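Local coordinates for mandelate racemase/muconate lactonizing enzyme-like protein (Roseovarius sp. TM1035, PDB 3RCY), which is probably a magnesium-dependent enzyme of the enolase superfamily, whose members abstract a proton alpha to a carboxylate, at residues W144-A147 against D148-A151; E369-E372 against A373-R376. All blocks are in the same frame, centred on the assembly; numbering follows the deposited sequence.

Interaction 1 of 2, residues W144-A147 against D148-A151; sequences WTSA and DMAA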
# COMPACT_ATOMS: atom_id res chain seq x y z
N TRP A 144 -34.95 15.93 23.23
CA TRP A 144 -33.88 15.56 22.29
C TRP A 144 -32.54 16.25 22.53
O TRP A 144 -31.51 15.74 22.12
CB TRP A 144 -34.34 15.72 20.83
CG TRP A 144 -35.59 14.94 20.55
CD1 TRP A 144 -36.81 15.45 20.21
CD2 TRP A 144 -35.75 13.51 20.63
NE1 TRP A 144 -37.72 14.43 20.06
CE2 TRP A 144 -37.10 13.23 20.31
CE3 TRP A 144 -34.89 12.44 20.93
CZ2 TRP A 144 -37.61 11.93 20.29
CZ3 TRP A 144 -35.40 11.14 20.90
CH2 TRP A 144 -36.75 10.90 20.59
N THR A 145 -32.57 17.40 23.20
CA THR A 145 -31.34 18.10 23.55
C THR A 145 -31.12 18.25 25.06
O THR A 145 -30.28 19.03 25.50
CB THR A 145 -31.27 19.49 22.88
OG1 THR A 145 -32.46 20.22 23.17
CG2 THR A 145 -31.12 19.35 21.36
N SER A 146 -31.89 17.51 25.86
CA SER A 146 -31.72 17.50 27.30
C SER A 146 -30.94 16.27 27.80
O SER A 146 -31.47 15.16 27.82
CB SER A 146 -33.08 17.55 28.00
OG SER A 146 -32.92 17.46 29.40
N ALA A 147 -29.69 16.48 28.22
CA ALA A 147 -28.88 15.39 28.80
C ALA A 147 -29.51 14.85 30.07
O ALA A 147 -29.55 13.64 30.29
CB ALA A 147 -27.45 15.86 29.06
N ASP A 148 -30.02 15.75 30.92
CA ASP A 148 -30.73 15.39 32.14
C ASP A 148 -31.88 14.41 31.88
O ASP A 148 -31.97 13.37 32.54
CB ASP A 148 -31.24 16.64 32.88
CG ASP A 148 -30.13 17.36 33.65
OD1 ASP A 148 -28.99 16.86 33.70
OD2 ASP A 148 -30.41 18.43 34.23
N MET A 149 -32.74 14.73 30.92
CA MET A 149 -33.87 13.86 30.58
C MET A 149 -33.42 12.54 29.96
O MET A 149 -33.94 11.48 30.30
CB MET A 149 -34.86 14.57 29.65
CG MET A 149 -35.60 15.75 30.30
SD MET A 149 -36.82 16.46 29.17
CE MET A 149 -36.69 18.19 29.60
N ALA A 150 -32.44 12.60 29.05
CA ALA A 150 -31.86 11.40 28.48
C ALA A 150 -31.32 10.46 29.57
O ALA A 150 -31.56 9.26 29.52
CB ALA A 150 -30.76 11.75 27.47
N ALA A 151 -30.63 11.02 30.56
CA ALA A 151 -30.11 10.21 31.66
C ALA A 151 -31.23 9.52 32.46
O ALA A 151 -31.07 8.38 32.88
CB ALA A 151 -29.21 11.04 32.58
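The peptide carbonyls of Ser146 and Ala147 are flat groups facing the next turn; they accept hydrogen bonds from Ala150 N (3.0 Å to Ser146 O) and Ala151 N (2.8 Å to Ala147 O), each donor tilted 20° from the carbonyl plane. A second kind of flat group, the carboxylate of Asp148, has its strongest partner outside the turn: OD1 forms a salt bridge with Lys195 of helix 183-200. Ser146 is the N-cap. With its hydroxyl swung to the side opposite its own backbone N (chi1 177°), OG folds over the first turn and accepts from Met149 N at 3.1 Å in a nearly straight bond. Met149 then lies along the same serine. Its CG approaches Ser146 OG to 3.3 Å, and the chain, bent at chi3 (-144°), keeps CE 3.8 Å from that oxygen, while the Met149 side chain also touches His138 and Pro139. A flexible, unbranched side chain suits this wrapping, whereas the methyls of Ala147 and Ala150 are small enough to sit closely on Phe192. Helix 147-159, which starts here, is the crossover helix between the parallel strands 126-131 and 164-167, a beta-alpha-beta unit of the barrel domain. The chemistry is that of a well-capped helix start: serine supplies a compact acceptor for an amide of the first turn, which has no preceding helical carbonyl to meet it, and the negative charge of Asp148, near the positive end of the helix dipole, is probably stabilised both by that field and by Lys195.

Interaction 2 of 2, residues E369-E372 against A373-R376; sequences EVDE and ALAR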
# COMPACT_ATOMS: atom_id res chain seq x y z
N GLU A 369 -48.15 -13.54 14.49
CA GLU A 369 -49.51 -13.41 13.99
C GLU A 369 -49.76 -11.94 13.73
O GLU A 369 -49.92 -11.16 14.67
CB GLU A 369 -50.53 -13.98 14.99
CG GLU A 369 -51.86 -14.33 14.34
CD GLU A 369 -52.94 -14.71 15.35
OE1 GLU A 369 -52.62 -15.32 16.39
OE2 GLU A 369 -54.13 -14.39 15.08
N VAL A 370 -49.76 -11.56 12.46
CA VAL A 370 -49.93 -10.16 12.09
C VAL A 370 -51.40 -9.78 12.21
O VAL A 370 -52.28 -10.45 11.66
CB VAL A 370 -49.37 -9.86 10.68
CG1 VAL A 370 -49.67 -8.42 10.28
CG2 VAL A 370 -47.87 -10.09 10.65
N ASP A 371 -51.66 -8.71 12.96
CA ASP A 371 -53.01 -8.19 13.05
C ASP A 371 -53.31 -7.33 11.82
O ASP A 371 -53.13 -6.11 11.84
CB ASP A 371 -53.23 -7.41 14.34
CG ASP A 371 -54.70 -7.19 14.64
OD1 ASP A 371 -55.51 -7.11 13.68
OD2 ASP A 371 -55.05 -7.09 15.82
N GLU A 372 -53.77 -8.00 10.76
CA GLU A 372 -54.07 -7.33 9.50
C GLU A 372 -55.15 -6.26 9.65
O GLU A 372 -55.02 -5.17 9.09
CB GLU A 372 -54.47 -8.34 8.42
CG GLU A 372 -54.68 -7.70 7.05
CD GLU A 372 -54.90 -8.70 5.95
OE1 GLU A 372 -54.53 -9.89 6.12
OE2 GLU A 372 -55.43 -8.30 4.89
N ALA A 373 -56.20 -6.57 10.41
CA ALA A 373 -57.29 -5.62 10.65
C ALA A 373 -56.79 -4.32 11.30
O ALA A 373 -57.18 -3.22 10.90
CB ALA A 373 -58.41 -6.26 11.49
N LEU A 374 -55.91 -4.45 12.30
CA LEU A 374 -55.32 -3.28 12.95
C LEU A 374 -54.49 -2.43 11.98
O LEU A 374 -54.61 -1.20 11.98
CB LEU A 374 -54.46 -3.71 14.15
CG LEU A 374 -53.76 -2.61 14.96
CD1 LEU A 374 -54.77 -1.72 15.70
CD2 LEU A 374 -52.77 -3.24 15.94
N ALA A 375 -53.65 -3.08 11.16
CA ALA A 375 -52.86 -2.36 10.16
C ALA A 375 -53.75 -1.58 9.19
O ALA A 375 -53.48 -0.42 8.88
CB ALA A 375 -51.94 -3.31 9.40
N ARG A 376 -54.80 -2.24 8.70
CA ARG A 376 -55.75 -1.61 7.79
C ARG A 376 -56.58 -0.50 8.46
O ARG A 376 -56.97 0.47 7.80
CB ARG A 376 -56.67 -2.65 7.15
CG ARG A 376 -55.95 -3.64 6.26
CD ARG A 376 -56.93 -4.46 5.44
NE ARG A 376 -56.24 -5.39 4.54
CZ ARG A 376 -55.69 -5.04 3.38
NH1 ARG A 376 -55.08 -5.95 2.63
NH2 ARG A 376 -55.74 -3.78 2.96
O HOH W 1 -56.69 -9.21 11.26
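Asp371 O and Glu372 O accept from Ala375 N and Arg376 N, at 3.1 Å and 3.0 Å, and so start helix 372-376, leading out of an inverse gamma turn centred on Asp371 whose last residue, Glu372, is the first of the helix and closes the turn by a weak bond from its N to Val370 O. The side chain of Asp371 caps the helix: with CG anti to the backbone N (chi1 -165°), OD1 accepts from Leu374 N at 3.0 Å, the donor standing well above the carboxylate plane. The Asp371 and Leu374 side chains cross at about a right angle, with Asp371 CG 3.5 Å from Leu374 CB. A water takes the N-H of Ala373 at 2.8 Å and gives a weak bond back to Asp371 OD1. This short helix follows the barrel strands in sequence and returns to the N-terminal domain, consistent with the enolase superfamily, where the C-terminal segment packs back on the N-terminal capping domain: the small Ala375 packs on Ile10 of strand 4-12 and on Leu346, while the larger Leu374 turns to Phe342 and Ala345 of helix 341-346. One turn apart, Glu372 and Arg376 run side by side in the same direction, long enough to join their charged ends in a salt bridge. Glu372 OE2 accepts from Arg376 NE at 3.0 Å through its anti lone pair and from NH1 at 3.3 Å, both side-on at the guanidinium edge although the two planes are turned by 50°. Glu372 OE1 forms a salt bridge with Lys28, so its carboxylate spans two cations.

Overall arrangement
Interactions 1 and 2 are both helix starts, yet they belong to different helices, with centres about 35 Å apart and no touching atoms. Interaction 1 is partly buried and opens helix 147-159, packed against helix 183-200 on the barrel; interaction 2 is a surface contact, opening the short helix 372-376 that leans on the N-terminal sheet. In each the N-cap residue offers a side-chain oxygen to the amide three residues on: a serine hydroxyl in the first, an aspartate carboxylate, with a water weakly bound to it, in the second. Charge also differs: the acid of 148-151 pairs with a neighbouring helix, whereas 369-376 carries a salt bridge within its own turn besides one to strand 24-31.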